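Local coordinates for protein deferrochelatase (Vibrio cholerae, PDB 5DE0) that binds heme b and probably works as a dye-decolorizing (DyP-type) peroxidase, reducing peroxide while oxidising dyes and other substrates, at residues F62-M72 with P292-K303. Residues are numbered along the deposited sequence; the frame is centred on the assembly and turned at random.
Sequences FSKGFWSHFEM and PSQVMLQELTLK
Leu-300 meets Phe-70 in a CH-pi contact that shows how a chain's last residues can be fastened to a distant domain: in this DyP peroxidase of two ferredoxin-like halves, the C-terminal tail packs against the N-terminal half. CD1 of Leu-300 sits 4.0 Å from the Phe-70 ring centroid, over one face, and also lies 3.6 Å from Phe-62 CE1. The other branch, Leu-300 CD2, reaches Met-72 CB at 3.9 Å, so the two methyls of the fork touch three side chains. Behind it the aromatic rings pack together. Phe-70 CZ stands over the centre of the Phe-62 ring, while CD2 of Phe-70 lies above the Trp-67 face; Leu-34 of helix 30-38 touches both phenylalanines. The indole edge turns to Pro-292 and to the sulfur of Met-296, whose CE meets Met-72 CE at 4.0 Å.

Beyond this apolar cluster the tail runs alongside residues 69-71 in a single beta bridge, Phe-70 with Leu-302. Glu-71 N donates to Thr-301 O over 2.7 Å, and Lys-303 N to His-69 O over 3.0 Å. Leu-300 O also takes a hydrogen bond from Lys-38 NZ. On the exposed side the extended Glu-71 chain (chi2 -178°) carries its carboxylate across Thr-301 at a slant, and Thr-301 OG1 gives Glu-71 OE1 a weak hydrogen bond of 2.9 Å.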
# COMPACT_ATOMS: atom_id res chain seq x y z
N PHE B 62 22.00 -5.04 -9.03
CA PHE B 62 21.88 -5.38 -10.45
C PHE B 62 21.96 -6.89 -10.66
O PHE B 62 22.70 -7.59 -9.96
CB PHE B 62 22.97 -4.69 -11.26
CG PHE B 62 23.03 -3.21 -11.06
CD1 PHE B 62 23.89 -2.65 -10.12
CD2 PHE B 62 22.23 -2.36 -11.82
CE1 PHE B 62 23.94 -1.28 -9.94
CE2 PHE B 62 22.29 -0.99 -11.63
CZ PHE B 62 23.14 -0.45 -10.70
N SER B 63 21.19 -7.39 -11.63
CA SER B 63 21.18 -8.82 -11.93
C SER B 63 22.41 -9.24 -12.74
O SER B 63 23.17 -8.40 -13.20
CB SER B 63 19.91 -9.19 -12.70
OG SER B 63 19.91 -8.62 -14.00
N LYS B 64 22.59 -10.55 -12.89
CA LYS B 64 23.69 -11.11 -13.66
C LYS B 64 23.64 -10.64 -15.11
O LYS B 64 24.67 -10.25 -15.68
CB LYS B 64 23.65 -12.64 -13.60
CG LYS B 64 24.55 -13.32 -14.63
CD LYS B 64 26.02 -13.06 -14.35
CE LYS B 64 26.91 -13.87 -15.29
NZ LYS B 64 28.35 -13.68 -14.98
N GLY B 65 22.45 -10.67 -15.70
CA GLY B 65 22.28 -10.28 -17.08
C GLY B 65 22.60 -8.82 -17.34
O GLY B 65 23.21 -8.49 -18.36
N PHE B 66 22.20 -7.94 -16.43
CA PHE B 66 22.45 -6.52 -16.59
C PHE B 66 23.88 -6.14 -16.25
O PHE B 66 24.38 -5.10 -16.69
CB PHE B 66 21.47 -5.70 -15.73
CG PHE B 66 21.53 -4.22 -15.98
CD1 PHE B 66 20.85 -3.66 -17.05
CD2 PHE B 66 22.26 -3.38 -15.15
CE1 PHE B 66 20.89 -2.29 -17.30
CE2 PHE B 66 22.30 -2.00 -15.39
CZ PHE B 66 21.62 -1.47 -16.47
N TRP B 67 24.54 -6.97 -15.45
CA TRP B 67 25.91 -6.68 -15.04
C TRP B 67 26.88 -6.78 -16.22
O TRP B 67 27.97 -6.22 -16.18
CB TRP B 67 26.34 -7.61 -13.91
CG TRP B 67 27.41 -7.01 -13.05
CD1 TRP B 67 28.74 -6.87 -13.37
CD2 TRP B 67 27.26 -6.44 -11.75
NE1 TRP B 67 29.41 -6.26 -12.34
CE2 TRP B 67 28.53 -5.98 -11.33
CE3 TRP B 67 26.17 -6.27 -10.89
CZ2 TRP B 67 28.73 -5.37 -10.09
CZ3 TRP B 67 26.38 -5.66 -9.66
CH2 TRP B 67 27.65 -5.22 -9.27
N SER B 68 26.48 -7.51 -17.26
CA SER B 68 27.31 -7.64 -18.46
C SER B 68 27.55 -6.28 -19.10
O SER B 68 28.60 -6.05 -19.69
CB SER B 68 26.65 -8.58 -19.45
OG SER B 68 26.58 -9.89 -18.91
N HIS B 69 26.56 -5.39 -18.99
CA HIS B 69 26.65 -4.05 -19.54
C HIS B 69 27.73 -3.21 -18.85
O HIS B 69 28.19 -2.21 -19.39
CB HIS B 69 25.30 -3.35 -19.42
CG HIS B 69 24.23 -3.93 -20.30
ND1 HIS B 69 23.72 -5.19 -20.11
CD2 HIS B 69 23.57 -3.41 -21.36
CE1 HIS B 69 22.79 -5.43 -21.03
NE2 HIS B 69 22.68 -4.36 -21.79
N PHE B 70 28.13 -3.62 -17.64
CA PHE B 70 29.12 -2.88 -16.86
C PHE B 70 30.55 -3.15 -17.33
O PHE B 70 30.84 -4.22 -17.86
CB PHE B 70 29.00 -3.23 -15.38
CG PHE B 70 27.78 -2.66 -14.73
CD1 PHE B 70 27.29 -1.41 -15.08
CD2 PHE B 70 27.10 -3.39 -13.76
CE1 PHE B 70 26.16 -0.88 -14.47
CE2 PHE B 70 25.96 -2.87 -13.16
CZ PHE B 70 25.49 -1.62 -13.51
N GLU B 71 31.43 -2.18 -17.13
CA GLU B 71 32.85 -2.37 -17.40
C GLU B 71 33.47 -3.19 -16.28
O GLU B 71 34.32 -4.06 -16.53
CB GLU B 71 33.57 -1.02 -17.52
CG GLU B 71 33.19 -0.22 -18.76
CD GLU B 71 33.98 1.08 -18.87
OE1 GLU B 71 34.68 1.43 -17.91
OE2 GLU B 71 33.89 1.75 -19.93
N MET B 72 33.06 -2.90 -15.05
CA MET B 72 33.49 -3.67 -13.88
C MET B 72 33.11 -5.14 -14.04
O MET B 72 32.00 -5.47 -14.45
CB MET B 72 32.87 -3.08 -12.61
CG MET B 72 32.90 -4.01 -11.40
SD MET B 72 34.56 -4.54 -10.93
CE MET B 72 35.34 -2.96 -10.60
N PRO B 292 26.34 -3.69 -4.83
CA PRO B 292 27.74 -3.30 -4.61
C PRO B 292 27.87 -2.32 -3.45
O PRO B 292 26.87 -1.81 -2.95
CB PRO B 292 28.13 -2.65 -5.93
CG PRO B 292 26.85 -2.08 -6.45
CD PRO B 292 25.77 -3.04 -6.02
N SER B 293 29.10 -2.07 -3.03
CA SER B 293 29.38 -1.03 -2.04
C SER B 293 28.98 0.34 -2.61
O SER B 293 28.72 0.47 -3.81
CB SER B 293 30.85 -1.04 -1.65
OG SER B 293 31.68 -0.94 -2.80
N GLN B 294 28.93 1.35 -1.75
CA GLN B 294 28.57 2.69 -2.18
C GLN B 294 29.56 3.22 -3.21
O GLN B 294 29.18 3.89 -4.17
CB GLN B 294 28.49 3.64 -0.99
CG GLN B 294 27.60 3.16 0.14
CD GLN B 294 27.38 4.23 1.19
OE1 GLN B 294 27.51 5.42 0.91
NE2 GLN B 294 27.04 3.82 2.40
N VAL B 295 30.84 2.91 -3.00
CA VAL B 295 31.90 3.37 -3.89
C VAL B 295 31.78 2.75 -5.27
O VAL B 295 31.79 3.46 -6.28
CB VAL B 295 33.29 3.05 -3.31
CG1 VAL B 295 34.38 3.42 -4.30
CG2 VAL B 295 33.50 3.79 -1.99
N MET B 296 31.67 1.43 -5.33
CA MET B 296 31.57 0.73 -6.61
C MET B 296 30.33 1.18 -7.38
O MET B 296 30.38 1.33 -8.60
CB MET B 296 31.53 -0.79 -6.40
CG MET B 296 31.27 -1.57 -7.67
SD MET B 296 31.47 -3.35 -7.50
CE MET B 296 33.24 -3.46 -7.23
N LEU B 297 29.23 1.40 -6.67
CA LEU B 297 27.99 1.87 -7.28
C LEU B 297 28.21 3.18 -8.03
O LEU B 297 27.67 3.37 -9.12
CB LEU B 297 26.91 2.04 -6.21
CG LEU B 297 25.57 2.61 -6.70
CD1 LEU B 297 24.96 1.72 -7.77
CD2 LEU B 297 24.60 2.80 -5.54
N GLN B 298 29.00 4.07 -7.45
CA GLN B 298 29.27 5.36 -8.07
C GLN B 298 30.35 5.26 -9.14
O GLN B 298 30.56 6.20 -9.91
CB GLN B 298 29.68 6.38 -7.00
CG GLN B 298 28.62 6.63 -5.95
CD GLN B 298 27.33 7.17 -6.53
OE1 GLN B 298 27.34 8.06 -7.38
NE2 GLN B 298 26.20 6.62 -6.08
N GLU B 299 31.04 4.12 -9.19
CA GLU B 299 32.12 3.92 -10.14
C GLU B 299 31.72 3.02 -11.31
O GLU B 299 32.51 2.79 -12.22
CB GLU B 299 33.35 3.33 -9.44
CG GLU B 299 34.02 4.26 -8.45
CD GLU B 299 34.62 5.49 -9.11
OE1 GLU B 299 34.91 5.44 -10.32
OE2 GLU B 299 34.81 6.51 -8.41
N LEU B 300 30.50 2.49 -11.27
CA LEU B 300 30.01 1.62 -12.33
C LEU B 300 29.83 2.40 -13.62
O LEU B 300 29.28 3.50 -13.62
CB LEU B 300 28.69 0.96 -11.93
CG LEU B 300 28.78 -0.18 -10.91
CD1 LEU B 300 27.39 -0.64 -10.50
CD2 LEU B 300 29.60 -1.33 -11.46
N THR B 301 30.30 1.84 -14.73
CA THR B 301 30.16 2.48 -16.03
C THR B 301 29.82 1.45 -17.11
O THR B 301 30.26 0.30 -17.05
CB THR B 301 31.44 3.24 -16.44
OG1 THR B 301 32.59 2.43 -16.17
CG2 THR B 301 31.55 4.55 -15.67
N LEU B 302 29.04 1.88 -18.10
CA LEU B 302 28.66 1.00 -19.20
C LEU B 302 29.81 0.83 -20.19
O LEU B 302 30.73 1.65 -20.23
CB LEU B 302 27.42 1.55 -19.91
CG LEU B 302 26.15 1.61 -19.07
CD1 LEU B 302 25.04 2.29 -19.85
CD2 LEU B 302 25.72 0.22 -18.63
N LYS B 303 29.75 -0.23 -20.99
CA LYS B 303 30.81 -0.53 -21.94
C LYS B 303 30.41 -0.13 -23.35
O LYS B 303 31.22 0.44 -24.09
CB LYS B 303 31.16 -2.02 -21.88
CG LYS B 303 30.07 -2.94 -22.42
CD LYS B 303 30.20 -4.35 -21.86
CE LYS B 303 31.59 -4.93 -22.07
NZ LYS B 303 31.72 -6.28 -21.47